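Local coordinates for poly-gamma-glutamate hydrolase (Bacillus phage phiNIT1, PDB 3A9L), which probably acts as a zinc-dependent peptidase that hydrolyses the gamma-glutamyl linkages of bacterial poly-gamma-glutamate, at residues A[84-87]-A[88-91]; A[180-183]-A[184-187]. One frame throughout, in Å; residues are numbered along the deposited sequence.

Interaction 1: A[84-87]-A[88-91]; sequences FDEP and MAVC
The Phe84 ring meets Ala89 at its edge: CE1 of Phe84 lies 3.7 Å from CB of Ala89, and the methyl sits close to the ring plane. CG of Phe84 stands anti to its backbone N (chi1 -177°), which brings the ring edge to the Ala89 methyl in the first turn of helix 87-94. The second flat group, the carboxylate of Glu86, is met from above its plane by two backbone N-H groups. Met88 N donates to Glu86 OE2 at 2.9 Å and Ala89 N to Glu86 OE1 at 2.8 Å, so each oxygen takes one amide of the opening turn. A bend at chi2 of Glu86 (-78°) folds its chain back over these amides, where CB of Met88 also rests 3.4 Å from OE1 of Glu86. Tyr64 OH gives OE1 of Glu86 a second bond and the carboxylate a third, which probably helps fix its rotation. Because the group is buried and faces a helix N terminus, its negative charge is probably stabilised there. Main-chain bonds then carry the turn onward: Val90 N reaches Glu86 O at 3.1 Å, nearly straight at 172°, and Cys91 N reaches Pro87 O at 3.0 Å. Pro87 and Cys91 also pack against Cys91 and Pro87 of the second subunit. The arrangement is a helix N-cap, with Glu86 as the cap residue and Pro87 in the first turn.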
loop_
_atom_site.group_PDB
_atom_site.type_symbol
_atom_site.label_atom_id
_atom_site.label_comp_id
_atom_site.label_asym_id
_atom_site.label_seq_id
_atom_site.Cartn_x
_atom_site.Cartn_y
_atom_site.Cartn_z
ATOM N N PHE A 84 -1.689 17.941 -7.336
ATOM C CA PHE A 84 -1.922 16.552 -6.996
ATOM C C PHE A 84 -2.165 16.500 -5.526
ATOM O O PHE A 84 -1.312 16.859 -4.703
ATOM C CB PHE A 84 -0.766 15.651 -7.417
ATOM C CG PHE A 84 -1.018 14.182 -7.149
ATOM C CD1 PHE A 84 -0.703 13.631 -5.917
ATOM C CD2 PHE A 84 -1.565 13.369 -8.127
ATOM C CE1 PHE A 84 -0.919 12.301 -5.665
ATOM C CE2 PHE A 84 -1.794 12.032 -7.880
ATOM C CZ PHE A 84 -1.453 11.496 -6.667
ATOM N N ASP A 85 -3.365 16.053 -5.215
ATOM C CA ASP A 85 -3.881 16.196 -3.870
ATOM C C ASP A 85 -4.517 14.904 -3.334
ATOM O O ASP A 85 -5.301 14.952 -2.411
ATOM C CB ASP A 85 -4.858 17.397 -3.808
ATOM C CG ASP A 85 -6.209 17.119 -4.468
ATOM O OD1 ASP A 85 -6.274 16.310 -5.391
ATOM O OD2 ASP A 85 -7.212 17.752 -4.068
ATOM N N GLU A 86 -4.150 13.752 -3.888
ATOM C CA GLU A 86 -4.724 12.502 -3.405
ATOM C C GLU A 86 -4.513 12.463 -1.878
ATOM O O GLU A 86 -3.376 12.609 -1.394
ATOM C CB GLU A 86 -4.089 11.324 -4.134
ATOM C CG GLU A 86 -4.810 9.996 -3.994
ATOM C CD GLU A 86 -4.523 9.374 -2.666
ATOM O OE1 GLU A 86 -3.325 9.208 -2.358
ATOM O OE2 GLU A 86 -5.489 9.155 -1.898
ATOM N N PRO A 87 -5.599 12.298 -1.105
ATOM C CA PRO A 87 -5.419 12.481 0.329
ATOM C C PRO A 87 -4.428 11.518 1.004
ATOM O O PRO A 87 -3.755 11.899 1.964
ATOM C CB PRO A 87 -6.845 12.301 0.886
ATOM C CG PRO A 87 -7.575 11.598 -0.154
ATOM C CD PRO A 87 -7.025 12.188 -1.428
ATOM N N MET A 88 -4.311 10.296 0.498
ATOM C CA MET A 88 -3.408 9.366 1.150
ATOM C C MET A 88 -1.953 9.769 0.922
ATOM O O MET A 88 -1.156 9.704 1.858
ATOM C CB MET A 88 -3.709 7.934 0.758
ATOM C CG MET A 88 -5.008 7.448 1.317
ATOM S SD MET A 88 -5.071 5.671 1.168
ATOM C CE MET A 88 -5.114 5.533 -0.626
ATOM N N ALA A 89 -1.643 10.202 -0.309
ATOM C CA ALA A 89 -0.374 10.805 -0.694
ATOM C C ALA A 89 0.045 11.959 0.237
ATOM O O ALA A 89 1.123 11.931 0.812
ATOM C CB ALA A 89 -0.449 11.305 -2.151
ATOM N N VAL A 90 -0.842 12.939 0.391
ATOM C CA VAL A 90 -0.640 14.100 1.247
ATOM C C VAL A 90 -0.427 13.704 2.705
ATOM O O VAL A 90 0.367 14.328 3.410
ATOM C CB VAL A 90 -1.863 15.042 1.179
ATOM C CG1 VAL A 90 -1.665 16.277 2.027
ATOM C CG2 VAL A 90 -2.176 15.422 -0.275
ATOM N N CYS A 91 -1.153 12.690 3.161
ATOM C CA CYS A 91 -0.937 12.187 4.503
ATOM C C CYS A 91 0.476 11.564 4.560
ATOM O O CYS A 91 1.268 11.887 5.426
ATOM C CB CYS A 91 -2.055 11.221 4.894
ATOM S SG CYS A 91 -2.068 10.747 6.615
#

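Interaction 2: A[180-183]-A[184-187]; sequences WSKA and NRGN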
loop_
_atom_site.group_PDB
_atom_site.type_symbol
_atom_site.label_atom_id
_atom_site.label_comp_id
_atom_site.label_asym_id
_atom_site.label_seq_id
_atom_site.Cartn_x
_atom_site.Cartn_y
_atom_site.Cartn_z
ATOM N N TRP A 180 8.902 -0.884 -23.765
ATOM C CA TRP A 180 8.273 -0.690 -22.464
ATOM C C TRP A 180 6.856 -1.259 -22.320
ATOM O O TRP A 180 6.127 -0.867 -21.416
ATOM C CB TRP A 180 8.390 0.766 -21.946
ATOM C CG TRP A 180 7.575 1.811 -22.624
ATOM C CD1 TRP A 180 6.502 1.627 -23.458
ATOM C CD2 TRP A 180 7.724 3.225 -22.465
ATOM N NE1 TRP A 180 5.992 2.849 -23.842
ATOM C CE2 TRP A 180 6.727 3.844 -23.253
ATOM C CE3 TRP A 180 8.619 4.035 -21.734
ATOM C CZ2 TRP A 180 6.598 5.229 -23.343
ATOM C CZ3 TRP A 180 8.489 5.429 -21.824
ATOM C CH2 TRP A 180 7.485 6.006 -22.630
ATOM N N SER A 181 6.477 -2.225 -23.158
ATOM C CA SER A 181 5.111 -2.781 -23.043
ATOM C C SER A 181 4.905 -3.463 -21.689
ATOM O O SER A 181 5.857 -4.037 -21.109
ATOM C CB SER A 181 4.746 -3.692 -24.224
ATOM O OG SER A 181 5.537 -4.870 -24.268
ATOM N N LYS A 182 3.677 -3.378 -21.169
ATOM C CA LYS A 182 3.408 -3.877 -19.814
ATOM C C LYS A 182 3.913 -5.298 -19.685
ATOM O O LYS A 182 4.533 -5.661 -18.675
ATOM C CB LYS A 182 1.913 -3.796 -19.444
ATOM C CG LYS A 182 1.635 -3.598 -17.931
ATOM C CD LYS A 182 1.673 -4.908 -17.102
ATOM C CE LYS A 182 2.117 -4.670 -15.650
ATOM N NZ LYS A 182 1.228 -3.718 -14.921
ATOM N N ALA A 183 3.668 -6.078 -20.740
ATOM C CA ALA A 183 3.949 -7.506 -20.757
ATOM C C ALA A 183 5.423 -7.748 -20.509
ATOM O O ALA A 183 5.838 -8.788 -19.998
ATOM C CB ALA A 183 3.531 -8.077 -22.107
ATOM N N ASN A 184 6.204 -6.744 -20.868
ATOM C CA ASN A 184 7.644 -6.805 -20.814
ATOM C C ASN A 184 8.296 -5.954 -19.729
ATOM O O ASN A 184 9.510 -5.835 -19.690
ATOM C CB ASN A 184 8.209 -6.383 -22.166
ATOM C CG ASN A 184 9.657 -6.762 -22.313
ATOM O OD1 ASN A 184 10.019 -7.925 -22.127
ATOM N ND2 ASN A 184 10.501 -5.785 -22.610
ATOM N N ARG A 185 7.510 -5.359 -18.844
ATOM C CA ARG A 185 8.092 -4.491 -17.810
ATOM C C ARG A 185 8.771 -5.247 -16.663
ATOM O O ARG A 185 9.413 -4.644 -15.798
ATOM C CB ARG A 185 7.051 -3.475 -17.306
ATOM C CG ARG A 185 6.915 -2.322 -18.268
ATOM C CD ARG A 185 5.665 -1.539 -18.005
ATOM N NE ARG A 185 5.039 -1.095 -19.242
ATOM C CZ ARG A 185 3.808 -0.601 -19.314
ATOM N NH1 ARG A 185 3.066 -0.448 -18.209
ATOM N NH2 ARG A 185 3.327 -0.257 -20.482
ATOM N N GLY A 186 8.644 -6.576 -16.672
ATOM C CA GLY A 186 9.391 -7.399 -15.752
ATOM C C GLY A 186 10.819 -7.677 -16.166
ATOM O O GLY A 186 11.568 -8.292 -15.410
ATOM N N ASN A 187 11.204 -7.196 -17.347
ATOM C CA ASN A 187 12.448 -7.570 -18.000
ATOM C C ASN A 187 13.322 -6.324 -18.160
ATOM O O ASN A 187 13.226 -5.610 -19.164
ATOM C CB ASN A 187 12.165 -8.215 -19.382
ATOM C CG ASN A 187 11.215 -9.412 -19.300
ATOM O OD1 ASN A 187 11.244 -10.164 -18.337
ATOM N ND2 ASN A 187 10.351 -9.570 -20.315
HETATM O O HOH W 1 7.327 -8.786 -18.091
#
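Arg185 lays its guanidinium over the backbone of Lys182, whose CA stands 3.2 Å above the plane and over its centre. The two side chains cross at about a right angle, and CG of Lys182 comes within 3.5 Å of NH1 of Arg185, so the aliphatic root of the lysine does the touching. The charged ends remain apart, with NZ of Lys182 5.0 Å from NH1 of Arg185. At the guanidinium edge, near its plane, lies the carbonyl of Trp180. NE of Arg185 points at Trp180 O, though their modelled separation of 2.4 Å is doubtfully short, and a weak bond from NH2 of Arg185 to the same oxygen is bent to 127°. A bend at chi3 (-142°) brings the guanidinium face against CA of Lys182 with its edge toward the Trp180 carbonyl. Val46 and Phe175 also touch the Arg185 side chain, while the Trp180 indole makes a cation-pi contact with Arg172.

Around this overlap the backbone turns tightly. Asn184 N donates to Ser181 O at 2.7 Å and Arg185 N to Lys182 O at 3.0 Å; both donors stand well above their carbonyl planes, consistent with i+3 to i bonding. ND2 of Asn184 reaches the main-chain oxygens of Gln176 and Asp179, tying the turn to an earlier part of the same loop, and OG of Ser181 bonds to OD2 of Asp179. Next along the chain, Asn187 N returns to Asn184 O at 3.2 Å. The arrangement is a short 3-10 turn running into a type I beta turn from Asn184 to Asn187, at the surface of the loop between helices 168-173 and 190-209.

In the fold
From the N terminus, the chain passes helix 10-16 and the early strands before interaction 1, where the loop after strand 62-68 turns into helix 87-94. Strand 98-105, carrying the zinc ligand His103, follows. Interaction 2 comes much later, after strand 162-167 and helix 168-173, within the loop leading to the C-terminal helix 190-209. The two are in series, neither nested nor crossed; the nearest atoms of interaction 1 and interaction 2 are about 17 Å apart. Interaction 1 ties its loop to helix 10-16 and strand 62-68, and borders the second subunit. Interaction 2 compacts a surface loop. Phe84 and Trp180 lie about 9 and 12 Å from the zinc, respectively, measured from their side chains.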